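PDB 2CYA: tyrosyl-tRNA synthetase from Aeropyrum pernix, which catalyses the two-step attachment of tyrosine to tRNA(Tyr), probably activating the amino acid with ATP before transferring it to the acceptor end of the tRNA. Local coordinates for residues 47-52 / 237-242. Sequence-based numbering, arbitrary orientation.
With SO4 (sulfate ion), chain C.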
ATOM      1  N   VAL A  47      12.353 -19.388  14.989  1.00 33.69           N
ATOM      2  CA  VAL A  47      13.539 -19.443  15.830  1.00 31.97           C
ATOM      3  C   VAL A  47      14.779 -19.209  14.966  1.00 30.51           C
ATOM      4  O   VAL A  47      14.934 -19.799  13.896  1.00 27.80           O
ATOM      5  CB  VAL A  47      13.669 -20.813  16.534  1.00 34.13           C
ATOM      6  CG1 VAL A  47      14.861 -20.793  17.497  1.00 33.19           C
ATOM      7  CG2 VAL A  47      12.374 -21.143  17.280  1.00 31.99           C
ATOM      8  N   ALA A  48      15.659 -18.333  15.431  1.00 29.28           N
ATOM      9  CA  ALA A  48      16.871 -18.050  14.690  1.00 29.78           C
ATOM     10  C   ALA A  48      17.718 -19.310  14.458  1.00 29.32           C
ATOM     11  O   ALA A  48      17.894 -20.130  15.357  1.00 28.18           O
ATOM     12  CB  ALA A  48      17.686 -17.018  15.428  1.00 29.99           C
ATOM     13  N   HIS A  49      18.217 -19.471  13.239  1.00 27.71           N
ATOM     14  CA  HIS A  49      19.086 -20.597  12.947  1.00 29.03           C
ATOM     15  C   HIS A  49      20.463 -19.995  12.641  1.00 26.65           C
ATOM     16  O   HIS A  49      20.597 -18.780  12.526  1.00 22.98           O
ATOM     17  CB  HIS A  49      18.534 -21.441  11.793  1.00 30.66           C
ATOM     18  CG  HIS A  49      18.298 -20.677  10.533  1.00 34.07           C
ATOM     19  ND1 HIS A  49      19.324 -20.253   9.716  1.00 37.74           N
ATOM     20  CD2 HIS A  49      17.149 -20.302   9.922  1.00 37.53           C
ATOM     21  CE1 HIS A  49      18.817 -19.649   8.654  1.00 38.93           C
ATOM     22  NE2 HIS A  49      17.500 -19.666   8.754  1.00 37.81           N
ATOM     23  N   ILE A  50      21.485 -20.824  12.500  1.00 26.58           N
ATOM     24  CA  ILE A  50      22.822 -20.276  12.325  1.00 25.76           C
ATOM     25  C   ILE A  50      23.054 -19.413  11.099  1.00 27.90           C
ATOM     26  O   ILE A  50      24.004 -18.634  11.067  1.00 27.80           O
ATOM     27  CB  ILE A  50      23.873 -21.398  12.381  1.00 28.93           C
ATOM     28  CG1 ILE A  50      23.632 -22.429  11.255  1.00 26.75           C
ATOM     29  CG2 ILE A  50      23.809 -22.062  13.759  1.00 24.03           C
ATOM     30  CD1 ILE A  50      24.727 -23.492  11.185  1.00 27.28           C
ATOM     31  N   GLY A  51      22.177 -19.529  10.103  1.00 28.01           N
ATOM     32  CA  GLY A  51      22.341 -18.744   8.896  1.00 26.18           C
ATOM     33  C   GLY A  51      22.272 -17.262   9.159  1.00 27.05           C
ATOM     34  O   GLY A  51      22.941 -16.461   8.500  1.00 27.52           O
ATOM     35  N   TRP A  52      21.460 -16.892  10.139  1.00 26.57           N
ATOM     36  CA  TRP A  52      21.283 -15.491  10.495  1.00 27.21           C
ATOM     37  C   TRP A  52      22.528 -14.919  11.154  1.00 25.53           C
ATOM     38  O   TRP A  52      22.720 -13.697  11.158  1.00 23.66           O
ATOM     39  CB  TRP A  52      20.084 -15.330  11.438  1.00 28.63           C
ATOM     40  CG  TRP A  52      18.756 -15.639  10.793  1.00 32.41           C
ATOM     41  CD1 TRP A  52      18.544 -16.107   9.514  1.00 34.41           C
ATOM     42  CD2 TRP A  52      17.463 -15.558  11.407  1.00 32.83           C
ATOM     43  NE1 TRP A  52      17.199 -16.328   9.306  1.00 36.12           N
ATOM     44  CE2 TRP A  52      16.514 -16.003  10.451  1.00 36.96           C
ATOM     45  CE3 TRP A  52      17.011 -15.156  12.671  1.00 33.11           C
ATOM     46  CZ2 TRP A  52      15.138 -16.058  10.728  1.00 34.88           C
ATOM     47  CZ3 TRP A  52      15.640 -15.210  12.945  1.00 32.63           C
ATOM     48  CH2 TRP A  52      14.723 -15.660  11.974  1.00 34.90           C
ATOM     49  N   VAL A 237      18.496 -24.444  -2.286  1.00 80.93           N
ATOM     50  CA  VAL A 237      17.568 -24.341  -1.166  1.00 80.48           C
ATOM     51  C   VAL A 237      18.267 -23.698   0.034  1.00 80.43           C
ATOM     52  O   VAL A 237      19.296 -24.187   0.502  1.00 80.41           O
ATOM     53  CB  VAL A 237      17.033 -25.736  -0.752  1.00 80.50           C
ATOM     54  CG1 VAL A 237      16.007 -25.593   0.361  1.00 80.47           C
ATOM     55  CG2 VAL A 237      16.421 -26.440  -1.955  1.00 79.60           C
ATOM     56  N   LYS A 238      17.697 -22.599   0.522  1.00 79.91           N
ATOM     57  CA  LYS A 238      18.247 -21.867   1.661  1.00 79.24           C
ATOM     58  C   LYS A 238      17.967 -22.593   2.975  1.00 78.77           C
ATOM     59  O   LYS A 238      17.074 -23.439   3.049  1.00 79.09           O
ATOM     60  CB  LYS A 238      17.627 -20.466   1.729  1.00 79.40           C
ATOM     61  CG  LYS A 238      17.644 -19.706   0.405  1.00 80.15           C
ATOM     62  CD  LYS A 238      16.952 -18.350   0.520  1.00 79.52           C
ATOM     63  CE  LYS A 238      16.907 -17.640  -0.827  1.00 78.95           C
ATOM     64  NZ  LYS A 238      18.264 -17.477  -1.427  1.00 78.83           N
ATOM     65  N   MET A 239      18.738 -22.267   4.008  1.00 77.45           N
ATOM     66  CA  MET A 239      18.534 -22.877   5.315  1.00 76.36           C
ATOM     67  C   MET A 239      17.366 -22.121   5.957  1.00 76.55           C
ATOM     68  O   MET A 239      17.375 -20.891   6.017  1.00 76.73           O
ATOM     69  CB  MET A 239      19.796 -22.742   6.182  1.00 73.89           C
ATOM     70  CG  MET A 239      19.740 -23.555   7.475  1.00 72.29           C
ATOM     71  SD  MET A 239      21.093 -23.274   8.673  1.00 68.89           S
ATOM     72  CE  MET A 239      22.189 -24.632   8.281  1.00 68.00           C
ATOM     73  N   SER A 240      16.353 -22.847   6.412  1.00 77.04           N
ATOM     74  CA  SER A 240      15.196 -22.212   7.035  1.00 77.75           C
ATOM     75  C   SER A 240      14.470 -23.188   7.950  1.00 78.68           C
ATOM     76  O   SER A 240      14.789 -24.378   7.976  1.00 79.34           O
ATOM     77  CB  SER A 240      14.230 -21.686   5.961  1.00 77.68           C
ATOM     78  OG  SER A 240      13.678 -22.736   5.185  1.00 77.04           O
ATOM     79  N   LYS A 241      13.489 -22.679   8.692  1.00 79.50           N
ATOM     80  CA  LYS A 241      12.714 -23.497   9.625  1.00 80.33           C
ATOM     81  C   LYS A 241      11.789 -24.545   8.977  1.00 81.44           C
ATOM     82  O   LYS A 241      11.120 -25.302   9.685  1.00 81.81           O
ATOM     83  CB  LYS A 241      11.889 -22.588  10.549  1.00 79.67           C
ATOM     84  CG  LYS A 241      12.720 -21.702  11.480  1.00 79.27           C
ATOM     85  CD  LYS A 241      13.317 -20.494  10.775  1.00 78.08           C
ATOM     86  CE  LYS A 241      12.229 -19.501  10.395  1.00 78.75           C
ATOM     87  NZ  LYS A 241      12.765 -18.311   9.691  1.00 77.58           N
ATOM     88  N   SER A 242      11.766 -24.595   7.643  1.00 81.85           N
ATOM     89  CA  SER A 242      10.927 -25.545   6.896  1.00 81.50           C
ATOM     90  C   SER A 242      11.113 -26.998   7.358  1.00 80.85           C
ATOM     91  O   SER A 242      10.201 -27.598   7.935  1.00 81.85           O
ATOM     92  CB  SER A 242      11.231 -25.447   5.394  1.00 81.81           C
ATOM     93  OG  SER A 242      11.077 -24.119   4.915  1.00 82.15           O
TER
HETATM   94  S   SO4 C1002      14.658 -17.654   6.812  1.00108.85           S
HETATM   95  O1  SO4 C1002      15.910 -17.864   5.959  1.00108.11           O
HETATM   96  O2  SO4 C1002      14.345 -16.159   6.795  1.00108.18           O
HETATM   97  O3  SO4 C1002      13.585 -18.310   6.154  1.00108.69           O
HETATM   98  O4  SO4 C1002      15.072 -17.930   8.142  1.00107.97           O
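His49, Trp52 and Lys241 meet on one oxygen of a sulfate ion. O4 of the sulfate accepts from Lys241 NZ at 2.8 Å, from Trp52 NE1 at 2.9 Å and from His49 NE2 at 3.0 Å. The imidazole and indole bonds are bent, with N-H...O angles of 136° and 130°. Lys241 arrives by a chain bent at its second and third torsions, which lays CD against Val47 O and the edge of the His49 ring before CE and NZ turn to the anion. Lys241 NZ also hydrogen-bonds Ser45 OG and lies 3.4 Å from Trp52 CZ2. The Trp52 ring also meets that of Trp55.

The nonpolar part belongs to Met239. Its CG stands over one face of the His49 imidazole, offset toward the rim, in a CH-pi contact, while Met239 SD sits obliquely to the ring and packs 3.7 Å from Ile50 CG1. Ile50 in turn rests on Ile279 and Ile283 of helix 275-284.

Within 47-52, His49 ND1 accepts from Gly51 N at 3.0 Å, a capping bond at the turn into helix 51-64. With ND1 accepting from Gly51 N, NE2 is left to donate to the sulfate. Replacing His49 by alanine removes the ring, and O4 would probably lose one of its three donors, Gly51 N its capping partner and Met239 CG the face it stands over.

The class I signature His49-Ile50-Gly51-Trp52, a HIGH-type sequence, thus faces the KMSKS loop across an anion. His49, Trp52 and Lys241 are inferred ATP ligands, and their convergence on a sulfate, probably from the crystallisation liquor, is consistent with a site built to hold a phosphate of ATP.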